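Local coordinates for protein probable thiol peroxidase (Aquifex aeolicus, PDB 2YZH) that probably reduces hydrogen peroxide and organic hydroperoxides to water and alcohols, drawing on thioredoxin, and so guards the cell against oxidative stress, at residues V62-M74 with T155-V167. Residues are numbered along the deposited sequence; the frame is centred on the assembly and turned at random.
Sequences VCETETKKFNEIM and TEEPNYDEVVNKV
Tyr160 drops its ring as a knob among Glu66, Lys69, Phe70 and Ile73 of helix 62-73. Lys69 lies across one ring face, its CD 3.3 Å from the Tyr160 centroid in a CH-pi contact, while Pro158 CG covers the opposite face near the rim. The ring turns its edge to the face of Phe70 in a T-shaped pair, planes 61° apart and centroids 5.1 Å apart. Beyond the ring, Lys69 bends at chi3 (-60°), which brings NZ round to Glu157 OE1 at 3.0 Å. Glu157 OE1 takes this salt bridge on its syn lone pair and a hydrogen bond from Tyr160 OH, 2.8 Å away, on its anti one. Further along, Ile73 CD1 presses on Val164 CG2 at a tight 3.4 Å, and Val163 carries the apolar contact from Phe70 down to strands 135-139 and 145-150. Glu66 runs extended past Pro158 CD, its carboxylate salt-bridged to Arg134. Segments 62-73 and 160-167, inclined at 33°, pack on the same side of the central sheet of this thioredoxin-fold peroxiredoxin. Cys63, the predicted peroxidatic cysteine, points away. The two donors should favour an ionised Glu157; the tyrosine bond steadies its carboxylate, and the Lys69 salt bridge ties that loop to the Cys63 helix.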
ATOM      1  N   VAL D  62       3.819   1.267 -27.020  1.00 23.11           N
ATOM      2  CA  VAL D  62       3.254  -0.075 -27.114  1.00 23.64           C
ATOM      3  C   VAL D  62       1.853  -0.183 -26.514  1.00 23.26           C
ATOM      4  O   VAL D  62       0.956  -0.769 -27.121  1.00 22.38           O
ATOM      5  CB  VAL D  62       4.171  -1.115 -26.439  1.00 24.61           C
ATOM      6  CG1 VAL D  62       3.524  -2.496 -26.480  1.00 25.25           C
ATOM      7  CG2 VAL D  62       5.517  -1.144 -27.154  1.00 25.87           C
ATOM      8  N   CYS D  63       1.665   0.378 -25.327  1.00 22.67           N
ATOM      9  CA  CYS D  63       0.360   0.319 -24.678  1.00 21.72           C
ATOM     10  C   CYS D  63      -0.681   1.135 -25.454  1.00 20.89           C
ATOM     11  O   CYS D  63      -1.849   0.761 -25.521  1.00 19.81           O
ATOM     12  CB  CYS D  63       0.472   0.821 -23.234  1.00 22.26           C
ATOM     13  SG  CYS D  63       1.662  -0.116 -22.211  1.00 23.70           S
ATOM     14  N   GLU D  64      -0.256   2.251 -26.038  1.00 22.08           N
ATOM     15  CA  GLU D  64      -1.170   3.085 -26.811  1.00 22.86           C
ATOM     16  C   GLU D  64      -1.642   2.316 -28.037  1.00 22.77           C
ATOM     17  O   GLU D  64      -2.827   2.327 -28.372  1.00 23.25           O
ATOM     18  CB  GLU D  64      -0.480   4.384 -27.236  1.00 25.74           C
ATOM     19  CG  GLU D  64      -0.223   5.338 -26.085  1.00 29.39           C
ATOM     20  CD  GLU D  64       0.497   6.602 -26.515  1.00 33.68           C
ATOM     21  OE1 GLU D  64       0.693   7.493 -25.659  1.00 34.60           O
ATOM     22  OE2 GLU D  64       0.869   6.704 -27.702  1.00 35.02           O
ATOM     23  N   THR D  65      -0.706   1.639 -28.696  1.00 22.45           N
ATOM     24  CA  THR D  65      -1.005   0.842 -29.880  1.00 21.22           C
ATOM     25  C   THR D  65      -1.944  -0.309 -29.539  1.00 21.61           C
ATOM     26  O   THR D  65      -2.896  -0.593 -30.276  1.00 21.79           O
ATOM     27  CB  THR D  65       0.293   0.261 -30.491  1.00 23.24           C
ATOM     28  OG1 THR D  65       1.079   1.329 -31.032  1.00 24.22           O
ATOM     29  CG2 THR D  65      -0.028  -0.742 -31.586  1.00 21.49           C
ATOM     30  N   GLU D  66      -1.672  -0.974 -28.421  1.00 18.25           N
ATOM     31  CA  GLU D  66      -2.500  -2.095 -27.996  1.00 18.09           C
ATOM     32  C   GLU D  66      -3.931  -1.628 -27.728  1.00 16.97           C
ATOM     33  O   GLU D  66      -4.891  -2.258 -28.167  1.00 16.73           O
ATOM     34  CB  GLU D  66      -1.934  -2.727 -26.724  1.00 18.26           C
ATOM     35  CG  GLU D  66      -2.602  -4.042 -26.363  1.00 20.28           C
ATOM     36  CD  GLU D  66      -2.254  -4.523 -24.966  1.00 19.57           C
ATOM     37  OE1 GLU D  66      -1.158  -4.193 -24.472  1.00 18.47           O
ATOM     38  OE2 GLU D  66      -3.079  -5.246 -24.373  1.00 19.39           O
ATOM     39  N   THR D  67      -4.061  -0.522 -27.002  1.00 18.32           N
ATOM     40  CA  THR D  67      -5.372   0.025 -26.662  1.00 19.71           C
ATOM     41  C   THR D  67      -6.164   0.472 -27.892  1.00 21.37           C
ATOM     42  O   THR D  67      -7.376   0.248 -27.969  1.00 21.70           O
ATOM     43  CB  THR D  67      -5.236   1.208 -25.688  1.00 20.73           C
ATOM     44  OG1 THR D  67      -4.491   0.788 -24.539  1.00 18.77           O
ATOM     45  CG2 THR D  67      -6.617   1.690 -25.240  1.00 18.78           C
ATOM     46  N   LYS D  68      -5.496   1.103 -28.851  1.00 22.33           N
ATOM     47  CA  LYS D  68      -6.186   1.536 -30.063  1.00 24.26           C
ATOM     48  C   LYS D  68      -6.672   0.326 -30.847  1.00 24.51           C
ATOM     49  O   LYS D  68      -7.776   0.328 -31.387  1.00 23.41           O
ATOM     50  CB  LYS D  68      -5.264   2.373 -30.958  1.00 27.64           C
ATOM     51  CG  LYS D  68      -4.975   3.763 -30.433  1.00 32.58           C
ATOM     52  CD  LYS D  68      -6.264   4.506 -30.087  1.00 37.68           C
ATOM     53  CE  LYS D  68      -7.131   4.807 -31.307  1.00 39.56           C
ATOM     54  NZ  LYS D  68      -6.640   5.987 -32.082  1.00 41.21           N
ATOM     55  N   LYS D  69      -5.843  -0.714 -30.896  1.00 24.63           N
ATOM     56  CA  LYS D  69      -6.177  -1.927 -31.628  1.00 26.51           C
ATOM     57  C   LYS D  69      -7.374  -2.647 -31.008  1.00 26.17           C
ATOM     58  O   LYS D  69      -8.252  -3.133 -31.723  1.00 25.57           O
ATOM     59  CB  LYS D  69      -4.956  -2.854 -31.687  1.00 29.13           C
ATOM     60  CG  LYS D  69      -5.025  -3.897 -32.799  1.00 35.14           C
ATOM     61  CD  LYS D  69      -3.656  -4.519 -33.085  1.00 37.03           C
ATOM     62  CE  LYS D  69      -2.631  -3.469 -33.517  1.00 39.54           C
ATOM     63  NZ  LYS D  69      -1.280  -4.052 -33.790  1.00 38.84           N
ATOM     64  N   PHE D  70      -7.418  -2.718 -29.682  1.00 23.84           N
ATOM     65  CA  PHE D  70      -8.546  -3.368 -29.022  1.00 23.16           C
ATOM     66  C   PHE D  70      -9.807  -2.524 -29.178  1.00 21.73           C
ATOM     67  O   PHE D  70     -10.906  -3.058 -29.300  1.00 21.88           O
ATOM     68  CB  PHE D  70      -8.251  -3.606 -27.540  1.00 23.24           C
ATOM     69  CG  PHE D  70      -7.631  -4.947 -27.257  1.00 22.30           C
ATOM     70  CD1 PHE D  70      -8.307  -6.118 -27.587  1.00 21.98           C
ATOM     71  CD2 PHE D  70      -6.373  -5.041 -26.674  1.00 21.52           C
ATOM     72  CE1 PHE D  70      -7.738  -7.366 -27.341  1.00 21.63           C
ATOM     73  CE2 PHE D  70      -5.797  -6.283 -26.423  1.00 20.22           C
ATOM     74  CZ  PHE D  70      -6.481  -7.448 -26.758  1.00 21.24           C
ATOM     75  N   ASN D  71      -9.645  -1.205 -29.174  1.00 21.97           N
ATOM     76  CA  ASN D  71     -10.784  -0.307 -29.336  1.00 24.29           C
ATOM     77  C   ASN D  71     -11.421  -0.552 -30.704  1.00 25.73           C
ATOM     78  O   ASN D  71     -12.646  -0.539 -30.850  1.00 26.29           O
ATOM     79  CB  ASN D  71     -10.329   1.152 -29.225  1.00 24.39           C
ATOM     80  CG  ASN D  71     -11.492   2.130 -29.275  1.00 25.18           C
ATOM     81  OD1 ASN D  71     -12.351   2.138 -28.389  1.00 20.78           O
ATOM     82  ND2 ASN D  71     -11.529   2.957 -30.319  1.00 24.17           N
ATOM     83  N   GLU D  72     -10.576  -0.792 -31.703  1.00 27.36           N
ATOM     84  CA  GLU D  72     -11.030  -1.047 -33.068  1.00 27.83           C
ATOM     85  C   GLU D  72     -11.784  -2.362 -33.232  1.00 27.79           C
ATOM     86  O   GLU D  72     -12.916  -2.381 -33.716  1.00 25.88           O
ATOM     87  CB  GLU D  72      -9.838  -1.062 -34.023  1.00 29.92           C
ATOM     88  CG  GLU D  72      -9.225   0.289 -34.309  1.00 35.27           C
ATOM     89  CD  GLU D  72      -7.922   0.171 -35.075  1.00 38.23           C
ATOM     90  OE1 GLU D  72      -7.881  -0.588 -36.068  1.00 39.43           O
ATOM     91  OE2 GLU D  72      -6.939   0.840 -34.687  1.00 41.22           O
ATOM     92  N   ILE D  73     -11.147  -3.461 -32.834  1.00 27.70           N
ATOM     93  CA  ILE D  73     -11.731  -4.791 -32.977  1.00 29.95           C
ATOM     94  C   ILE D  73     -12.929  -5.121 -32.091  1.00 30.82           C
ATOM     95  O   ILE D  73     -13.655  -6.078 -32.366  1.00 30.27           O
ATOM     96  CB  ILE D  73     -10.661  -5.888 -32.779  1.00 32.06           C
ATOM     97  CG1 ILE D  73     -10.034  -5.769 -31.389  1.00 33.19           C
ATOM     98  CG2 ILE D  73      -9.590  -5.765 -33.856  1.00 32.87           C
ATOM     99  CD1 ILE D  73      -8.936  -6.786 -31.130  1.00 33.25           C
ATOM    100  N   MET D  74     -13.140  -4.343 -31.034  1.00 30.45           N
ATOM    101  CA  MET D  74     -14.275  -4.588 -30.147  1.00 31.27           C
ATOM    102  C   MET D  74     -15.422  -3.637 -30.486  1.00 30.67           C
ATOM    103  O   MET D  74     -16.477  -3.677 -29.857  1.00 31.38           O
ATOM    104  CB  MET D  74     -13.873  -4.388 -28.682  1.00 32.37           C
ATOM    105  CG  MET D  74     -12.765  -5.302 -28.179  1.00 33.83           C
ATOM    106  SD  MET D  74     -13.136  -7.058 -28.317  1.00 39.17           S
ATOM    107  CE  MET D  74     -14.236  -7.311 -26.941  1.00 38.66           C
ATOM    108  N   THR D 155       7.655  -5.488 -23.660  1.00 17.72           N
ATOM    109  CA  THR D 155       7.692  -4.639 -24.856  1.00 18.23           C
ATOM    110  C   THR D 155       6.907  -5.189 -26.043  1.00 17.44           C
ATOM    111  O   THR D 155       6.716  -4.485 -27.031  1.00 18.32           O
ATOM    112  CB  THR D 155       9.135  -4.376 -25.358  1.00 18.51           C
ATOM    113  OG1 THR D 155       9.741  -5.613 -25.749  1.00 18.48           O
ATOM    114  CG2 THR D 155       9.969  -3.705 -24.280  1.00 19.80           C
ATOM    115  N   GLU D 156       6.456  -6.437 -25.957  1.00 16.31           N
ATOM    116  CA  GLU D 156       5.709  -7.036 -27.057  1.00 17.78           C
ATOM    117  C   GLU D 156       4.200  -6.837 -26.926  1.00 18.93           C
ATOM    118  O   GLU D 156       3.670  -6.688 -25.824  1.00 16.52           O
ATOM    119  CB  GLU D 156       6.039  -8.536 -27.160  1.00 16.74           C
ATOM    120  CG  GLU D 156       7.503  -8.793 -27.504  1.00 16.28           C
ATOM    121  CD  GLU D 156       7.907 -10.259 -27.475  1.00 18.56           C
ATOM    122  OE1 GLU D 156       7.085 -11.122 -27.102  1.00 17.79           O
ATOM    123  OE2 GLU D 156       9.071 -10.547 -27.827  1.00 17.11           O
ATOM    124  N   GLU D 157       3.516  -6.826 -28.067  1.00 18.57           N
ATOM    125  CA  GLU D 157       2.067  -6.667 -28.088  1.00 20.05           C
ATOM    126  C   GLU D 157       1.447  -8.042 -27.876  1.00 18.34           C
ATOM    127  O   GLU D 157       2.092  -9.062 -28.118  1.00 19.28           O
ATOM    128  CB  GLU D 157       1.619  -6.080 -29.432  1.00 18.83           C
ATOM    129  CG  GLU D 157       2.066  -4.642 -29.658  1.00 23.03           C
ATOM    130  CD  GLU D 157       1.720  -4.135 -31.048  1.00 25.90           C
ATOM    131  OE1 GLU D 157       0.534  -4.218 -31.431  1.00 26.65           O
ATOM    132  OE2 GLU D 157       2.634  -3.656 -31.755  1.00 28.87           O
ATOM    133  N   PRO D 158       0.193  -8.095 -27.406  1.00 19.07           N
ATOM    134  CA  PRO D 158      -0.442  -9.397 -27.188  1.00 18.33           C
ATOM    135  C   PRO D 158      -0.995  -9.974 -28.485  1.00 20.75           C
ATOM    136  O   PRO D 158      -0.906  -9.342 -29.538  1.00 19.62           O
ATOM    137  CB  PRO D 158      -1.553  -9.067 -26.200  1.00 20.35           C
ATOM    138  CG  PRO D 158      -2.001  -7.728 -26.673  1.00 17.58           C
ATOM    139  CD  PRO D 158      -0.684  -7.001 -26.945  1.00 18.29           C
ATOM    140  N   ASN D 159      -1.549 -11.179 -28.398  1.00 22.08           N
ATOM    141  CA  ASN D 159      -2.171 -11.832 -29.541  1.00 24.29           C
ATOM    142  C   ASN D 159      -3.620 -11.348 -29.502  1.00 24.45           C
ATOM    143  O   ASN D 159      -4.408 -11.793 -28.669  1.00 22.21           O
ATOM    144  CB  ASN D 159      -2.133 -13.351 -29.379  1.00 27.86           C
ATOM    145  CG  ASN D 159      -2.737 -14.081 -30.565  1.00 31.30           C
ATOM    146  OD1 ASN D 159      -3.795 -13.703 -31.071  1.00 35.27           O
ATOM    147  ND2 ASN D 159      -2.072 -15.142 -31.006  1.00 33.89           N
ATOM    148  N   TYR D 160      -3.960 -10.429 -30.398  1.00 25.14           N
ATOM    149  CA  TYR D 160      -5.300  -9.854 -30.448  1.00 25.67           C
ATOM    150  C   TYR D 160      -6.402 -10.809 -30.906  1.00 26.32           C
ATOM    151  O   TYR D 160      -7.423 -10.955 -30.236  1.00 25.58           O
ATOM    152  CB  TYR D 160      -5.280  -8.620 -31.348  1.00 25.31           C
ATOM    153  CG  TYR D 160      -4.304  -7.556 -30.899  1.00 24.52           C
ATOM    154  CD1 TYR D 160      -4.647  -6.637 -29.901  1.00 23.41           C
ATOM    155  CD2 TYR D 160      -3.036  -7.463 -31.470  1.00 25.07           C
ATOM    156  CE1 TYR D 160      -3.749  -5.650 -29.490  1.00 24.47           C
ATOM    157  CE2 TYR D 160      -2.130  -6.481 -31.065  1.00 23.77           C
ATOM    158  CZ  TYR D 160      -2.494  -5.577 -30.077  1.00 23.89           C
ATOM    159  OH  TYR D 160      -1.614  -4.591 -29.700  1.00 23.58           O
ATOM    160  N   ASP D 161      -6.197 -11.459 -32.047  1.00 28.74           N
ATOM    161  CA  ASP D 161      -7.189 -12.378 -32.596  1.00 29.60           C
ATOM    162  C   ASP D 161      -7.654 -13.438 -31.606  1.00 28.42           C
ATOM    163  O   ASP D 161      -8.847 -13.724 -31.513  1.00 27.68           O
ATOM    164  CB  ASP D 161      -6.635 -13.067 -33.847  1.00 33.15           C
ATOM    165  CG  ASP D 161      -6.272 -12.082 -34.937  1.00 37.32           C
ATOM    166  OD1 ASP D 161      -7.135 -11.249 -35.293  1.00 38.17           O
ATOM    167  OD2 ASP D 161      -5.127 -12.144 -35.437  1.00 39.31           O
ATOM    168  N   GLU D 162      -6.710 -14.020 -30.876  1.00 28.11           N
ATOM    169  CA  GLU D 162      -7.027 -15.060 -29.903  1.00 29.08           C
ATOM    170  C   GLU D 162      -8.073 -14.578 -28.902  1.00 26.59           C
ATOM    171  O   GLU D 162      -8.995 -15.310 -28.548  1.00 27.73           O
ATOM    172  CB  GLU D 162      -5.753 -15.492 -29.168  1.00 30.34           C
ATOM    173  CG  GLU D 162      -5.945 -16.661 -28.218  1.00 35.25           C
ATOM    174  CD  GLU D 162      -4.638 -17.145 -27.619  1.00 37.66           C
ATOM    175  OE1 GLU D 162      -3.756 -17.588 -28.388  1.00 40.29           O
ATOM    176  OE2 GLU D 162      -4.490 -17.082 -26.381  1.00 36.78           O
ATOM    177  N   VAL D 163      -7.924 -13.340 -28.451  1.00 26.29           N
ATOM    178  CA  VAL D 163      -8.861 -12.762 -27.499  1.00 24.77           C
ATOM    179  C   VAL D 163     -10.240 -12.625 -28.148  1.00 25.97           C
ATOM    180  O   VAL D 163     -11.237 -13.133 -27.630  1.00 25.78           O
ATOM    181  CB  VAL D 163      -8.377 -11.372 -27.030  1.00 23.59           C
ATOM    182  CG1 VAL D 163      -9.382 -10.768 -26.080  1.00 22.70           C
ATOM    183  CG2 VAL D 163      -7.013 -11.493 -26.354  1.00 22.60           C
ATOM    184  N   VAL D 164     -10.283 -11.944 -29.289  1.00 27.16           N
ATOM    185  CA  VAL D 164     -11.531 -11.725 -30.017  1.00 28.77           C
ATOM    186  C   VAL D 164     -12.318 -13.015 -30.238  1.00 28.25           C
ATOM    187  O   VAL D 164     -13.518 -13.066 -29.980  1.00 28.19           O
ATOM    188  CB  VAL D 164     -11.263 -11.075 -31.391  1.00 30.27           C
ATOM    189  CG1 VAL D 164     -12.573 -10.899 -32.151  1.00 31.54           C
ATOM    190  CG2 VAL D 164     -10.578  -9.733 -31.201  1.00 30.29           C
ATOM    191  N   ASN D 165     -11.643 -14.056 -30.713  1.00 29.26           N
ATOM    192  CA  ASN D 165     -12.310 -15.329 -30.964  1.00 29.58           C
ATOM    193  C   ASN D 165     -12.907 -15.928 -29.697  1.00 28.68           C
ATOM    194  O   ASN D 165     -14.012 -16.468 -29.721  1.00 28.22           O
ATOM    195  CB  ASN D 165     -11.338 -16.327 -31.595  1.00 32.86           C
ATOM    196  CG  ASN D 165     -10.738 -15.814 -32.891  1.00 34.64           C
ATOM    197  OD1 ASN D 165     -11.435 -15.224 -33.718  1.00 36.37           O
ATOM    198  ND2 ASN D 165      -9.443 -16.044 -33.077  1.00 36.39           N
ATOM    199  N   LYS D 166     -12.180 -15.829 -28.588  1.00 26.88           N
ATOM    200  CA  LYS D 166     -12.666 -16.367 -27.328  1.00 25.34           C
ATOM    201  C   LYS D 166     -13.921 -15.621 -26.878  1.00 25.80           C
ATOM    202  O   LYS D 166     -14.906 -16.238 -26.464  1.00 26.90           O
ATOM    203  CB  LYS D 166     -11.582 -16.262 -26.251  1.00 25.94           C
ATOM    204  CG  LYS D 166     -11.963 -16.927 -24.940  1.00 26.15           C
ATOM    205  CD  LYS D 166     -12.182 -18.419 -25.123  1.00 27.12           C
ATOM    206  CE  LYS D 166     -12.616 -19.069 -23.826  1.00 28.85           C
ATOM    207  NZ  LYS D 166     -12.781 -20.549 -23.966  1.00 33.54           N
ATOM    208  N   VAL D 167     -13.883 -14.295 -26.957  1.00 26.35           N
ATOM    209  CA  VAL D 167     -15.032 -13.486 -26.571  1.00 27.66           C
ATOM    210  C   VAL D 167     -16.265 -13.949 -27.347  1.00 29.07           C
ATOM    211  O   VAL D 167     -17.332 -14.156 -26.769  1.00 27.68           O
ATOM    212  CB  VAL D 167     -14.786 -11.991 -26.859  1.00 28.16           C
ATOM    213  CG1 VAL D 167     -16.025 -11.180 -26.502  1.00 27.19           C
ATOM    214  CG2 VAL D 167     -13.595 -11.497 -26.055  1.00 29.15           C
TER